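Local coordinates for protein succinylglutamate desuccinylase (Vibrio parahaemolyticus, PDB 2BCO) that probably hydrolyses N-succinyl-L-glutamate to succinate and L-glutamate with the help of one zinc ion, the last step of arginine breakdown by the succinyltransferase pathway, at residues 60-65 with 153-158; 159-164 with 282-287. All blocks are in the same frame, centred on the assembly; numbering follows the deposited sequence.

Interaction 1 of 2, residues 60-65 with 153-158; sequences CGIHGD and DLHCAI. With ZN (zinc ion), chain C.
H63 and H155 close on one zinc ion, and with E66 they form the metal site of this M14-type, zinc-carboxypeptidase-like catalytic domain. Both imidazoles coordinate through ND1, H63 at 2.4 Å and H155 ND1 at 2.3 Å from the zinc. The rings make an offset edge-to-face pair: the edge of H155 is turned toward the face of H63, with the planes at 89°. With CG anti to its carbonyl carbon (chi1 -73°), the H63 ring reaches from its loop to the metal, and N111 holds its far nitrogen, NE2. On the strand side, NE2 of H155 is turned to the D153 carboxylate, but its separation from OD1 is implausibly short as modelled, so the length of that bond is doubtful.

I62 comes against H155 obliquely, its CB lying 3.6 Å from H155 CE1, while the I62 and D153 side chains cross at about a right angle, I62 CG1 lying 3.6 Å from D153 OD2. Where strand 55-60 runs out beside strand 149-157, water bridges the two backbones. One water accepts from G61 N at 2.7 Å and donates to L154 O. The zinc also carries a water, 2.6 Å away, which donates a 3.3 Å hydrogen bond to C156 O.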
loop_
_atom_site.group_PDB
_atom_site.type_symbol
_atom_site.label_atom_id
_atom_site.label_comp_id
_atom_site.label_asym_id
_atom_site.label_seq_id
_atom_site.Cartn_x
_atom_site.Cartn_y
_atom_site.Cartn_z
ATOM N N CYS A 60 -0.689 4.761 -5.878
ATOM C CA CYS A 60 -1.415 3.633 -6.411
ATOM C C CYS A 60 -0.712 3.218 -7.688
ATOM O O CYS A 60 0.102 3.970 -8.234
ATOM C CB CYS A 60 -2.864 4.020 -6.709
ATOM S SG CYS A 60 -3.027 5.312 -7.916
ATOM N N GLY A 61 -1.013 2.014 -8.156
ATOM C CA GLY A 61 -0.403 1.554 -9.382
ATOM C C GLY A 61 1.056 1.124 -9.357
ATOM O O GLY A 61 1.663 1.061 -10.421
ATOM N N ILE A 62 1.629 0.845 -8.185
ATOM C CA ILE A 62 3.011 0.374 -8.121
ATOM C C ILE A 62 3.043 -0.854 -9.035
ATOM O O ILE A 62 4.037 -1.128 -9.715
ATOM C CB ILE A 62 3.419 -0.019 -6.668
ATOM C CG1 ILE A 62 3.824 1.237 -5.894
ATOM C CG2 ILE A 62 4.582 -1.023 -6.672
ATOM C CD1 ILE A 62 4.988 2.007 -6.523
ATOM N N HIS A 63 1.921 -1.573 -9.033
ATOM C CA HIS A 63 1.688 -2.749 -9.865
ATOM C C HIS A 63 0.610 -2.259 -10.837
ATOM O O HIS A 63 -0.454 -1.813 -10.410
ATOM C CB HIS A 63 1.176 -3.915 -9.011
ATOM C CG HIS A 63 2.235 -4.525 -8.146
ATOM N ND1 HIS A 63 1.952 -5.216 -6.989
ATOM C CD2 HIS A 63 3.581 -4.565 -8.285
ATOM C CE1 HIS A 63 3.076 -5.653 -6.450
ATOM N NE2 HIS A 63 4.079 -5.272 -7.218
ATOM N N GLY A 64 0.902 -2.336 -12.135
ATOM C CA GLY A 64 -0.007 -1.835 -13.158
ATOM C C GLY A 64 -1.444 -2.307 -13.219
ATOM O O GLY A 64 -2.346 -1.497 -13.451
ATOM N N ASP A 65 -1.666 -3.605 -13.019
ATOM C CA ASP A 65 -3.019 -4.160 -13.083
ATOM C C ASP A 65 -3.924 -3.952 -11.857
ATOM O O ASP A 65 -5.044 -4.437 -11.838
ATOM C CB ASP A 65 -2.952 -5.660 -13.426
ATOM C CG ASP A 65 -2.036 -6.438 -12.497
ATOM O OD1 ASP A 65 -1.450 -5.840 -11.567
ATOM O OD2 ASP A 65 -1.894 -7.662 -12.697
ATOM N N ASP A 153 0.144 3.322 0.466
ATOM C CA ASP A 153 0.398 2.722 -0.844
ATOM C C ASP A 153 -0.745 1.755 -1.154
ATOM O O ASP A 153 -0.861 0.703 -0.522
ATOM C CB ASP A 153 1.721 1.953 -0.835
ATOM C CG ASP A 153 2.125 1.505 -2.220
ATOM O OD1 ASP A 153 2.961 0.590 -2.356
ATOM O OD2 ASP A 153 1.599 2.089 -3.185
ATOM N N LEU A 154 -1.559 2.094 -2.148
ATOM C CA LEU A 154 -2.736 1.289 -2.491
ATOM C C LEU A 154 -2.566 0.193 -3.547
ATOM O O LEU A 154 -2.243 0.466 -4.709
ATOM C CB LEU A 154 -3.864 2.233 -2.898
ATOM C CG LEU A 154 -3.949 3.501 -2.036
ATOM C CD1 LEU A 154 -5.160 4.344 -2.473
ATOM C CD2 LEU A 154 -4.064 3.106 -0.545
ATOM N N HIS A 155 -2.827 -1.045 -3.131
ATOM C CA HIS A 155 -2.701 -2.212 -3.991
ATOM C C HIS A 155 -3.997 -3.033 -4.047
ATOM O O HIS A 155 -5.019 -2.643 -3.471
ATOM C CB HIS A 155 -1.553 -3.092 -3.481
ATOM C CG HIS A 155 -0.216 -2.417 -3.516
ATOM N ND1 HIS A 155 0.838 -2.891 -4.270
ATOM C CD2 HIS A 155 0.231 -1.294 -2.915
ATOM C CE1 HIS A 155 1.874 -2.087 -4.135
ATOM N NE2 HIS A 155 1.535 -1.106 -3.318
ATOM N N CYS A 156 -3.940 -4.145 -4.780
ATOM C CA CYS A 156 -5.049 -5.091 -4.911
ATOM C C CYS A 156 -4.401 -6.468 -4.834
ATOM O O CYS A 156 -3.301 -6.663 -5.347
ATOM C CB CYS A 156 -5.756 -4.959 -6.264
ATOM S SG CYS A 156 -6.672 -3.455 -6.476
ATOM N N ALA A 157 -5.073 -7.417 -4.190
ATOM C CA ALA A 157 -4.541 -8.766 -4.065
ATOM C C ALA A 157 -4.661 -9.516 -5.387
ATOM O O ALA A 157 -5.523 -9.204 -6.211
ATOM C CB ALA A 157 -5.276 -9.522 -2.967
ATOM N N ILE A 158 -3.794 -10.504 -5.584
ATOM C CA ILE A 158 -3.806 -11.299 -6.810
ATOM C C ILE A 158 -4.515 -12.631 -6.600
ATOM O O ILE A 158 -4.705 -13.390 -7.540
ATOM C CB ILE A 158 -2.380 -11.594 -7.304
ATOM C CG1 ILE A 158 -1.588 -12.291 -6.194
ATOM C CG2 ILE A 158 -1.711 -10.303 -7.760
ATOM C CD1 ILE A 158 -0.224 -12.792 -6.627
HETATM ZN ZN ZN C . 0.230 -4.788 -5.419
HETATM O O HOH W 1 -3.182 0.698 -7.263
HETATM O O HOH W 2 0.390 1.172 -5.478
HETATM O O HOH W 3 -0.099 -1.171 -6.859
HETATM O O HOH W 4 -0.210 -7.071 -4.346
#

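Interaction 2 of 2, residues 159-164 with 282-287; sequences RGSKHY and ENFTSF
H163 and F284 meet where a loop of the catalytic domain touches the barrel-sandwich hybrid domain. They form an edge-to-face pair with centroids 4.7 Å apart and planes at 76°: CD2 of H163 points at the middle of the F284 face, 3.6 Å from F284 CG. Y260 takes a hydrogen bond with H163 NE2 and also meets both rings, so the histidine is held at its polar end as well as its CH edge.

Two direct hydrogen bonds join the segments. N283 N gives a 2.8 Å bond to G160 O, running nearly along the C=O axis. S161 OG, anti to its own backbone N (chi1 178°), donates to N283 O at 3.1 Å from well above the carbonyl plane. The same hydroxyl accepts from H163 N in an ST turn, and a water accepts from K162 N and can donate to N283 O.

The remaining contacts are of aliphatic chains. The R159 and N283 side chains cross at about a right angle, R159 CG lying 3.4 Å from N283 ND2, while the guanidinium bonds to V281 and D279 carbonyls. The extended K162 chain passes the F284 backbone, and E282 lays CB and CG against G160 O.

S161 OG thus both gives and accepts, and N283 O may take a water's proton besides the hydroxyl's: the domain interface here mixes backbone and hydroxyl hydrogen bonds with an aromatic pair and aliphatic packing.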
loop_
_atom_site.group_PDB
_atom_site.type_symbol
_atom_site.label_atom_id
_atom_site.label_comp_id
_atom_site.label_asym_id
_atom_site.label_seq_id
_atom_site.Cartn_x
_atom_site.Cartn_y
_atom_site.Cartn_z
ATOM N N ARG A 159 -4.891 -12.913 -5.358
ATOM C CA ARG A 159 -5.576 -14.154 -5.021
ATOM C C ARG A 159 -6.669 -13.822 -4.014
ATOM O O ARG A 159 -6.687 -12.722 -3.456
ATOM C CB ARG A 159 -4.582 -15.154 -4.420
ATOM C CG ARG A 159 -3.868 -14.630 -3.186
ATOM C CD ARG A 159 -2.801 -15.591 -2.669
ATOM N NE ARG A 159 -1.676 -15.743 -3.592
ATOM C CZ ARG A 159 -1.613 -16.643 -4.570
ATOM N NH1 ARG A 159 -2.609 -17.494 -4.771
ATOM N NH2 ARG A 159 -0.548 -16.684 -5.358
ATOM N N GLY A 160 -7.576 -14.767 -3.788
ATOM C CA GLY A 160 -8.667 -14.537 -2.858
ATOM C C GLY A 160 -8.268 -14.602 -1.396
ATOM O O GLY A 160 -7.151 -14.980 -1.063
ATOM N N SER A 161 -9.187 -14.231 -0.516
ATOM C CA SER A 161 -8.915 -14.262 0.915
ATOM C C SER A 161 -10.180 -14.065 1.748
ATOM O O SER A 161 -11.160 -13.479 1.284
ATOM C CB SER A 161 -7.908 -13.169 1.275
ATOM O OG SER A 161 -7.660 -13.160 2.662
ATOM N N LYS A 162 -10.162 -14.563 2.978
ATOM C CA LYS A 162 -11.308 -14.391 3.857
ATOM C C LYS A 162 -11.314 -12.932 4.297
ATOM O O LYS A 162 -12.283 -12.453 4.877
ATOM C CB LYS A 162 -11.217 -15.334 5.061
ATOM C CG LYS A 162 -9.916 -15.254 5.845
ATOM C CD LYS A 162 -9.826 -16.376 6.878
ATOM C CE LYS A 162 -8.508 -16.316 7.643
ATOM N NZ LYS A 162 -8.253 -17.519 8.493
ATOM N N HIS A 163 -10.216 -12.231 4.012
ATOM C CA HIS A 163 -10.091 -10.811 4.329
ATOM C C HIS A 163 -10.085 -10.071 2.992
ATOM O O HIS A 163 -9.044 -9.987 2.335
ATOM C CB HIS A 163 -8.786 -10.513 5.069
ATOM C CG HIS A 163 -8.647 -11.212 6.386
ATOM N ND1 HIS A 163 -9.672 -11.288 7.305
ATOM C CD2 HIS A 163 -7.584 -11.831 6.959
ATOM C CE1 HIS A 163 -9.249 -11.922 8.386
ATOM N NE2 HIS A 163 -7.984 -12.263 8.201
ATOM N N TYR A 164 -11.242 -9.554 2.576
ATOM C CA TYR A 164 -11.334 -8.841 1.302
ATOM C C TYR A 164 -10.342 -7.675 1.272
ATOM O O TYR A 164 -9.747 -7.383 0.231
ATOM C CB TYR A 164 -12.756 -8.330 1.078
ATOM C CG TYR A 164 -12.922 -7.564 -0.212
ATOM C CD1 TYR A 164 -12.927 -8.220 -1.445
ATOM C CD2 TYR A 164 -13.068 -6.182 -0.203
ATOM C CE1 TYR A 164 -13.077 -7.503 -2.647
ATOM C CE2 TYR A 164 -13.213 -5.458 -1.393
ATOM C CZ TYR A 164 -13.222 -6.127 -2.611
ATOM O OH TYR A 164 -13.392 -5.414 -3.780
ATOM N N GLU A 282 -5.846 -19.167 -1.400
ATOM C CA GLU A 282 -6.192 -17.880 -0.803
ATOM C C GLU A 282 -5.195 -17.397 0.246
ATOM O O GLU A 282 -4.529 -18.203 0.903
ATOM C CB GLU A 282 -7.588 -17.960 -0.162
ATOM C CG GLU A 282 -8.747 -17.910 -1.152
ATOM C CD GLU A 282 -10.113 -18.080 -0.487
ATOM O OE1 GLU A 282 -10.313 -17.571 0.637
ATOM O OE2 GLU A 282 -11.000 -18.720 -1.099
ATOM N N ASN A 283 -5.077 -16.077 0.382
ATOM C CA ASN A 283 -4.209 -15.507 1.399
ATOM C C ASN A 283 -4.912 -15.792 2.720
ATOM O O ASN A 283 -6.145 -15.848 2.780
ATOM C CB ASN A 283 -4.040 -13.995 1.220
ATOM C CG ASN A 283 -2.860 -13.640 0.330
ATOM O OD1 ASN A 283 -1.788 -14.235 0.442
ATOM N ND2 ASN A 283 -3.045 -12.653 -0.541
ATOM N N PHE A 284 -4.129 -15.972 3.772
ATOM C CA PHE A 284 -4.657 -16.283 5.097
ATOM C C PHE A 284 -5.391 -17.610 5.141
ATOM O O PHE A 284 -6.399 -17.742 5.830
ATOM C CB PHE A 284 -5.592 -15.181 5.602
ATOM C CG PHE A 284 -4.907 -13.869 5.821
ATOM C CD1 PHE A 284 -4.823 -12.930 4.796
ATOM C CD2 PHE A 284 -4.307 -13.582 7.045
ATOM C CE1 PHE A 284 -4.153 -11.720 4.985
ATOM C CE2 PHE A 284 -3.634 -12.379 7.246
ATOM C CZ PHE A 284 -3.557 -11.448 6.213
ATOM N N THR A 285 -4.899 -18.588 4.387
ATOM C CA THR A 285 -5.489 -19.919 4.409
ATOM C C THR A 285 -4.844 -20.567 5.632
ATOM O O THR A 285 -3.619 -20.679 5.712
ATOM C CB THR A 285 -5.148 -20.729 3.130
ATOM O OG1 THR A 285 -5.876 -20.192 2.020
ATOM C CG2 THR A 285 -5.513 -22.197 3.304
ATOM N N SER A 286 -5.669 -20.982 6.587
ATOM C CA SER A 286 -5.164 -21.577 7.820
ATOM C C SER A 286 -4.878 -23.065 7.743
ATOM O O SER A 286 -5.303 -23.751 6.815
ATOM C CB SER A 286 -6.140 -21.307 8.971
ATOM O OG SER A 286 -7.403 -21.893 8.718
ATOM N N PHE A 287 -4.149 -23.557 8.737
ATOM C CA PHE A 287 -3.798 -24.966 8.812
ATOM C C PHE A 287 -3.944 -25.420 10.252
ATOM O O PHE A 287 -4.068 -24.599 11.157
ATOM C CB PHE A 287 -2.351 -25.199 8.357
ATOM C CG PHE A 287 -2.078 -24.762 6.938
ATOM C CD1 PHE A 287 -1.486 -23.527 6.675
ATOM C CD2 PHE A 287 -2.426 -25.580 5.859
ATOM C CE1 PHE A 287 -1.244 -23.112 5.354
ATOM C CE2 PHE A 287 -2.190 -25.175 4.535
ATOM C CZ PHE A 287 -1.599 -23.942 4.286
HETATM O O HOH W 5 -8.559 -16.830 3.564
#

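Following the chain, strand 55-60 ends in the 60-65 loop, and helix 68-81 comes next. Interaction 1 closes a loop of 87 intervening residues when strand 149-157 returns, joining two neighbouring parallel strands of the catalytic domain at the zinc. The chain then runs from I158 straight into R159, where interaction 2 opens. Its partner comes 117 residues later, in the hybrid domain just ahead of strand 285-286. The two contacts are therefore in series, neither nested nor crossed, with centres about 18 Å apart. Interaction 1 lies within one domain, whereas interaction 2 ties the continuation of the zinc-bearing strand to the second domain, bringing the N283 side chain about 10 Å from the zinc.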